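Local coordinates for mitochondrial antiviral signaling protein (MAVS) (Equus caballus, PDB 4O9L), which carries antiviral innate immune signalling at the mitochondrion, probably by assembling into prion-like filaments through the caspase recruitment domain described here, at residues A[8-14]-A[91-97]; A[31-37]-A[61-65]. The protein carries 1 engineered substitution. All blocks are in the same frame, centred on the assembly; numbering follows the deposited sequence.

Interaction 1. Residues A[8-14]-A[91-97]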
loop_
_atom_site.group_PDB
_atom_site.type_symbol
_atom_site.label_atom_id
_atom_site.label_comp_id
_atom_site.label_asym_id
_atom_site.label_seq_id
_atom_site.Cartn_x
_atom_site.Cartn_y
_atom_site.Cartn_z
ATOM N N GLU A 8 0.662 10.836 7.149
ATOM C CA GLU A 8 0.834 9.396 6.931
ATOM C C GLU A 8 -0.137 8.568 7.767
ATOM O O GLU A 8 -0.785 7.662 7.260
ATOM C CB GLU A 8 2.289 8.969 7.200
ATOM C CG GLU A 8 3.219 9.228 6.013
ATOM C CD GLU A 8 4.680 8.980 6.338
ATOM O OE1 GLU A 8 5.073 9.131 7.518
ATOM O OE2 GLU A 8 5.437 8.629 5.412
ATOM N N ASP A 9 -0.227 8.885 9.048
ATOM C CA ASP A 9 -1.120 8.174 9.957
ATOM C C ASP A 9 -2.574 8.296 9.519
ATOM O O ASP A 9 -3.318 7.304 9.497
ATOM C CB ASP A 9 -0.959 8.727 11.369
ATOM C CG ASP A 9 -1.990 8.168 12.330
ATOM O OD1 ASP A 9 -1.943 6.959 12.614
ATOM O OD2 ASP A 9 -2.848 8.942 12.805
ATOM N N LYS A 10 -2.972 9.517 9.170
ATOM C CA LYS A 10 -4.323 9.792 8.687
ATOM C C LYS A 10 -4.632 8.957 7.453
ATOM O O LYS A 10 -5.735 8.407 7.308
ATOM C CB LYS A 10 -4.463 11.281 8.353
ATOM C CG LYS A 10 -5.753 11.639 7.637
ATOM C CD LYS A 10 -5.829 13.135 7.353
ATOM C CE LYS A 10 -5.745 13.956 8.643
ATOM N NZ LYS A 10 -5.293 15.349 8.355
ATOM N N THR A 11 -3.644 8.850 6.572
ATOM C CA THR A 11 -3.784 8.053 5.359
ATOM C C THR A 11 -3.907 6.563 5.693
ATOM O O THR A 11 -4.799 5.884 5.185
ATOM C CB THR A 11 -2.612 8.287 4.387
ATOM O OG1 THR A 11 -2.508 9.688 4.103
ATOM C CG2 THR A 11 -2.827 7.516 3.060
ATOM N N PHE A 12 -3.025 6.063 6.558
ATOM C CA PHE A 12 -3.104 4.668 6.963
ATOM C C PHE A 12 -4.469 4.348 7.582
ATOM O O PHE A 12 -5.067 3.304 7.299
ATOM C CB PHE A 12 -1.975 4.303 7.929
ATOM C CG PHE A 12 -1.993 2.855 8.341
ATOM C CD1 PHE A 12 -1.421 1.885 7.528
ATOM C CD2 PHE A 12 -2.601 2.464 9.525
ATOM C CE1 PHE A 12 -1.452 0.537 7.894
ATOM C CE2 PHE A 12 -2.642 1.122 9.898
ATOM C CZ PHE A 12 -2.065 0.161 9.095
ATOM N N GLN A 13 -4.968 5.252 8.416
ATOM C CA GLN A 13 -6.244 5.023 9.079
ATOM C C GLN A 13 -7.402 5.034 8.085
ATOM O O GLN A 13 -8.372 4.285 8.229
ATOM C CB GLN A 13 -6.465 6.047 10.200
ATOM C CG GLN A 13 -5.431 5.965 11.336
ATOM C CD GLN A 13 -5.297 4.565 11.934
ATOM O OE1 GLN A 13 -6.286 3.839 12.085
ATOM N NE2 GLN A 13 -4.068 4.186 12.288
ATOM N N TYR A 14 -7.294 5.877 7.070
ATOM C CA TYR A 14 -8.304 5.924 6.025
ATOM C C TYR A 14 -8.359 4.592 5.278
ATOM O O TYR A 14 -9.445 4.035 5.074
ATOM C CB TYR A 14 -8.026 7.075 5.054
ATOM C CG TYR A 14 -8.918 7.060 3.832
ATOM C CD1 TYR A 14 -10.223 7.542 3.887
ATOM C CD2 TYR A 14 -8.453 6.564 2.621
ATOM C CE1 TYR A 14 -11.044 7.532 2.749
ATOM C CE2 TYR A 14 -9.260 6.543 1.481
ATOM C CZ TYR A 14 -10.550 7.026 1.551
ATOM O OH TYR A 14 -11.340 7.004 0.413
ATOM N N VAL A 91 -6.382 8.517 -2.148
ATOM C CA VAL A 91 -5.308 8.452 -1.155
ATOM C C VAL A 91 -4.598 9.798 -1.068
ATOM O O VAL A 91 -4.344 10.291 0.025
ATOM C CB VAL A 91 -4.281 7.326 -1.488
ATOM C CG1 VAL A 91 -3.018 7.439 -0.612
ATOM C CG2 VAL A 91 -4.905 5.961 -1.300
ATOM N N ALA A 92 -4.281 10.396 -2.218
ATOM C CA ALA A 92 -3.647 11.712 -2.222
ATOM C C ALA A 92 -4.539 12.769 -1.566
ATOM O O ALA A 92 -4.052 13.661 -0.868
ATOM C CB ALA A 92 -3.294 12.137 -3.633
ATOM N N ARG A 93 -5.842 12.691 -1.824
ATOM C CA ARG A 93 -6.779 13.651 -1.244
ATOM C C ARG A 93 -6.773 13.569 0.292
ATOM O O ARG A 93 -6.744 14.601 0.974
ATOM C CB ARG A 93 -8.179 13.440 -1.824
ATOM C CG ARG A 93 -9.215 14.465 -1.407
ATOM C CD ARG A 93 -10.606 13.914 -1.682
ATOM N NE ARG A 93 -10.638 12.476 -1.420
ATOM C CZ ARG A 93 -11.033 11.919 -0.277
ATOM N NH1 ARG A 93 -11.004 10.598 -0.143
ATOM N NH2 ARG A 93 -11.463 12.679 0.727
ATOM N N ILE A 94 -6.771 12.354 0.840
ATOM C CA ILE A 94 -6.711 12.191 2.302
ATOM C C ILE A 94 -5.382 12.711 2.867
ATOM O O ILE A 94 -5.361 13.437 3.861
ATOM C CB ILE A 94 -6.920 10.719 2.733
ATOM C CG1 ILE A 94 -8.347 10.268 2.405
ATOM C CG2 ILE A 94 -6.651 10.546 4.218
ATOM C CD1 ILE A 94 -9.431 11.078 3.116
ATOM N N TYR A 95 -4.279 12.342 2.222
ATOM C CA TYR A 95 -2.950 12.746 2.666
ATOM C C TYR A 95 -2.829 14.262 2.803
ATOM O O TYR A 95 -2.218 14.766 3.751
ATOM C CB TYR A 95 -1.905 12.230 1.686
ATOM C CG TYR A 95 -0.492 12.643 2.017
ATOM C CD1 TYR A 95 0.276 11.897 2.896
ATOM C CD2 TYR A 95 0.079 13.776 1.439
ATOM C CE1 TYR A 95 1.576 12.265 3.198
ATOM C CE2 TYR A 95 1.381 14.150 1.735
ATOM C CZ TYR A 95 2.119 13.391 2.611
ATOM O OH TYR A 95 3.407 13.756 2.913
ATOM N N HIS A 96 -3.403 14.988 1.848
ATOM C CA HIS A 96 -3.295 16.450 1.849
ATOM C C HIS A 96 -4.395 17.148 2.644
ATOM O O HIS A 96 -4.390 18.377 2.749
ATOM C CB HIS A 96 -3.268 16.998 0.415
ATOM C CG HIS A 96 -2.013 16.674 -0.331
ATOM N ND1 HIS A 96 -0.793 17.223 0.005
ATOM C CD2 HIS A 96 -1.779 15.857 -1.388
ATOM C CE1 HIS A 96 0.136 16.761 -0.813
ATOM N NE2 HIS A 96 -0.437 15.929 -1.669
ATOM N N SER A 97 -5.337 16.376 3.188
ATOM C CA SER A 97 -6.466 16.934 3.940
ATOM C C SER A 97 -6.094 17.384 5.365
ATOM O O SER A 97 -5.022 17.040 5.893
ATOM C CB SER A 97 -7.631 15.928 4.001
ATOM O OG SER A 97 -7.343 14.840 4.878
#
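Ile94 lays its CG1 over the middle of the Tyr14 ring, 3.5 Å from the ring centroid and only 10° off the ring normal, a CH-pi contact on one face of the aromatic. Tyr14 holds CG anti to its N, which carries the ring out from helix 6-17 toward the last helix of the chain; Ile94 CD1 continues over the CD1 side of the ring, and its other branch, CG2, sits against Tyr14 CB. That same CG2 touches Lys10 CG at 3.7 Å and thus bridges Lys10 and Tyr14, one helical turn apart, while CG1 serves Tyr14 alone. From there the lysine runs on to Ser97. Its chain, bent at chi3, passes CD beside Ser97 OG and sends NZ to Ser97 O, a 3.0 Å hydrogen bond in which the donor stands well above the carbonyl plane. Ser97 OG turns back to Ile94 O at 2.6 Å, in the carbonyl plane and on a lone pair, and Ser97 N reaches the same oxygen, which thus has two donors. On the other flank Thr11 OG1, hydrogen-bonded to Ala7 O, lies at the edge of the Tyr95 ring and 3.4 Å from Tyr95 CA, while Thr11 CG2 meets Val91 CG1 at 3.7 Å. At the Tyr14 hydroxyl, the Arg93 guanidinium approaches edge-on with its plane 74° from the ring; its NH1 is salt-bridged to Glu90. The helix axes come within 8.4 Å at 137°, a roughly antiparallel pairing of first and last helices that belongs to the death-fold helical bundle of caspase recruitment domains.

Interaction 2. Residues A[31-37]-A[61-65]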
loop_
_atom_site.group_PDB
_atom_site.type_symbol
_atom_site.label_atom_id
_atom_site.label_comp_id
_atom_site.label_asym_id
_atom_site.label_seq_id
_atom_site.Cartn_x
_atom_site.Cartn_y
_atom_site.Cartn_z
ATOM N N LEU A 31 3.406 -5.028 -6.143
ATOM C CA LEU A 31 4.676 -5.132 -5.402
ATOM C C LEU A 31 5.923 -4.512 -6.080
ATOM O O LEU A 31 6.633 -3.732 -5.442
ATOM C CB LEU A 31 4.971 -6.585 -4.989
ATOM C CG LEU A 31 4.199 -7.190 -3.817
ATOM C CD1 LEU A 31 4.576 -8.663 -3.623
ATOM C CD2 LEU A 31 4.465 -6.412 -2.531
ATOM N N PRO A 32 6.195 -4.852 -7.362
ATOM C CA PRO A 32 7.436 -4.335 -7.950
ATOM C C PRO A 32 7.431 -2.814 -8.122
ATOM O O PRO A 32 8.503 -2.232 -8.318
ATOM C CB PRO A 32 7.484 -5.008 -9.333
ATOM C CG PRO A 32 6.480 -6.117 -9.282
ATOM C CD PRO A 32 5.435 -5.663 -8.333
ATOM N N TYR A 33 6.259 -2.182 -8.074
ATOM C CA TYR A 33 6.184 -0.729 -8.235
ATOM C C TYR A 33 6.439 0.043 -6.942
ATOM O O TYR A 33 6.734 1.239 -6.976
ATOM C CB TYR A 33 4.825 -0.319 -8.819
ATOM C CG TYR A 33 4.615 -0.761 -10.245
ATOM C CD1 TYR A 33 5.253 -0.105 -11.296
ATOM C CD2 TYR A 33 3.789 -1.837 -10.544
ATOM C CE1 TYR A 33 5.066 -0.513 -12.616
ATOM C CE2 TYR A 33 3.591 -2.247 -11.859
ATOM C CZ TYR A 33 4.237 -1.582 -12.884
ATOM O OH TYR A 33 4.047 -1.982 -14.182
ATOM N N LEU A 34 6.308 -0.636 -5.804
ATOM C CA LEU A 34 6.438 0.011 -4.501
ATOM C C LEU A 34 7.907 0.134 -4.127
ATOM O O LEU A 34 8.443 -0.710 -3.408
ATOM C CB LEU A 34 5.667 -0.786 -3.436
ATOM C CG LEU A 34 4.149 -0.839 -3.680
ATOM C CD1 LEU A 34 3.488 -1.976 -2.901
ATOM C CD2 LEU A 34 3.488 0.488 -3.315
ATOM N N SER A 35 8.557 1.183 -4.624
ATOM C CA SER A 35 10.003 1.356 -4.472
ATOM C C SER A 35 10.450 1.551 -3.022
ATOM O O SER A 35 11.647 1.521 -2.727
ATOM C CB SER A 35 10.502 2.512 -5.359
ATOM O OG SER A 35 9.893 3.752 -4.995
ATOM N N CYS A 36 9.496 1.758 -2.114
ATOM C CA CYS A 36 9.835 1.965 -0.711
ATOM C C CYS A 36 10.073 0.650 0.000
ATOM O O CYS A 36 10.675 0.635 1.063
ATOM C CB CYS A 36 8.756 2.761 0.027
ATOM S SG CYS A 36 7.172 1.907 0.161
ATOM N N LEU A 37 9.609 -0.451 -0.591
ATOM C CA LEU A 37 9.852 -1.778 -0.026
ATOM C C LEU A 37 11.299 -2.220 -0.275
ATOM O O LEU A 37 11.891 -1.900 -1.310
ATOM C CB LEU A 37 8.874 -2.806 -0.622
ATOM C CG LEU A 37 7.397 -2.511 -0.357
ATOM C CD1 LEU A 37 6.487 -3.567 -0.984
ATOM C CD2 LEU A 37 7.165 -2.447 1.156
ATOM N N LEU A 61 0.431 -6.131 3.478
ATOM C CA LEU A 61 1.099 -5.154 2.621
ATOM C C LEU A 61 1.019 -3.735 3.204
ATOM O O LEU A 61 2.014 -3.006 3.239
ATOM C CB LEU A 61 0.504 -5.182 1.207
ATOM C CG LEU A 61 1.067 -4.141 0.225
ATOM C CD1 LEU A 61 2.581 -4.298 0.087
ATOM C CD2 LEU A 61 0.400 -4.240 -1.148
ATOM N N PHE A 62 -0.162 -3.350 3.679
ATOM C CA PHE A 62 -0.339 -1.995 4.204
ATOM C C PHE A 62 0.453 -1.772 5.485
ATOM O O PHE A 62 1.100 -0.729 5.650
ATOM C CB PHE A 62 -1.828 -1.652 4.372
ATOM C CG PHE A 62 -2.559 -1.456 3.056
ATOM C CD1 PHE A 62 -2.050 -0.592 2.083
ATOM C CD2 PHE A 62 -3.741 -2.140 2.787
ATOM C CE1 PHE A 62 -2.716 -0.401 0.866
ATOM C CE2 PHE A 62 -4.419 -1.961 1.571
ATOM C CZ PHE A 62 -3.899 -1.093 0.609
ATOM N N THR A 63 0.443 -2.749 6.389
ATOM C CA THR A 63 1.246 -2.602 7.607
ATOM C C THR A 63 2.742 -2.670 7.284
ATOM O O THR A 63 3.563 -2.035 7.955
ATOM C CB THR A 63 0.815 -3.576 8.750
ATOM O OG1 THR A 63 1.021 -4.926 8.348
ATOM C CG2 THR A 63 -0.652 -3.398 9.065
ATOM N N SER A 64 3.101 -3.413 6.240
ATOM C CA SER A 64 4.493 -3.429 5.790
ATOM C C SER A 64 4.901 -2.080 5.199
ATOM O O SER A 64 5.998 -1.581 5.462
ATOM C CB SER A 64 4.734 -4.546 4.768
ATOM O OG SER A 64 4.618 -5.813 5.392
ATOM N N LEU A 65 4.017 -1.498 4.392
ATOM C CA LEU A 65 4.284 -0.195 3.782
ATOM C C LEU A 65 4.503 0.864 4.860
ATOM O O LEU A 65 5.438 1.656 4.799
ATOM C CB LEU A 65 3.129 0.205 2.851
ATOM C CG LEU A 65 3.088 -0.468 1.468
ATOM C CD1 LEU A 65 1.763 -0.170 0.772
ATOM C CD2 LEU A 65 4.257 0.002 0.598
#
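Leu65 reaches the turn formed by residues 34-37 mainly through a single methyl group. Its CB points past the turn rather than at it, and CG, set anti to the carbonyl carbon by chi1 of -78°, does not yet touch segment 31-37. Chi2 of 170° extends CD1 away from CA and leaves CD2 folded back beside CA, and it is this CD2 that faces the turn. There it is surrounded by three residues: Cys36 SG at 3.5 Å, Leu37 CD2 at 3.8 Å and Leu34 CD2 at 4.0 Å. The leucines arrive from different directions, the Leu34 side chain crossing that of Leu65 at about a right angle and Leu37 lying aslant to it. Cys36 brings its sulfur into this group with chi1 of 65°, which places SG between the backbone N and the carbonyl carbon. The turn itself is type I, from Leu34 to Leu37, closed by Leu37 N on Leu34 O. In this caspase recruitment domain the segment links helix 27-30 to helix 39-66, and the contact folds that connection back onto the far end of the long helix as part of the hydrophobic core of the bundle. One helical turn earlier, Leu61 repeats the pattern with its own methyl, CD1. Leu34 CD1 meets it tip to tip at 3.9 Å, the Leu31 and Leu61 side chains run alongside in opposite directions with Leu31 CD2 touching Leu61 CD1, and Leu37 CD1 comes in crosswise. Leu37 thus divides its methyls between the two helix residues, whereas Leu34 CD1 touches the end methyls of both. No hydrogen bond joins the segments. Leu45 packs against both Leu31 and Leu61, while helix 71-81 covers Leu34 through Ser74 and Ala78.

In the fold
From the N terminus, helix 6-17 supplies the first half of interaction 1, whose partner comes only in helix 85-96; this contact closes a loop spanning almost the whole chain. Interaction 2 is nested inside it. Its first segment, 31-37, follows helix 27-30, and the chain then runs along helix 39-66 before residues 61-65 close the smaller loop. Helix 71-81 follows and touches residues of both contacts. The outer closure thus joins the two ends of the domain, the inner one ties a connection to the long helix 39-66. Their centres lie about 16 Å apart, yet they meet directly where Phe12 packs on Phe62 O and Thr63 CG2.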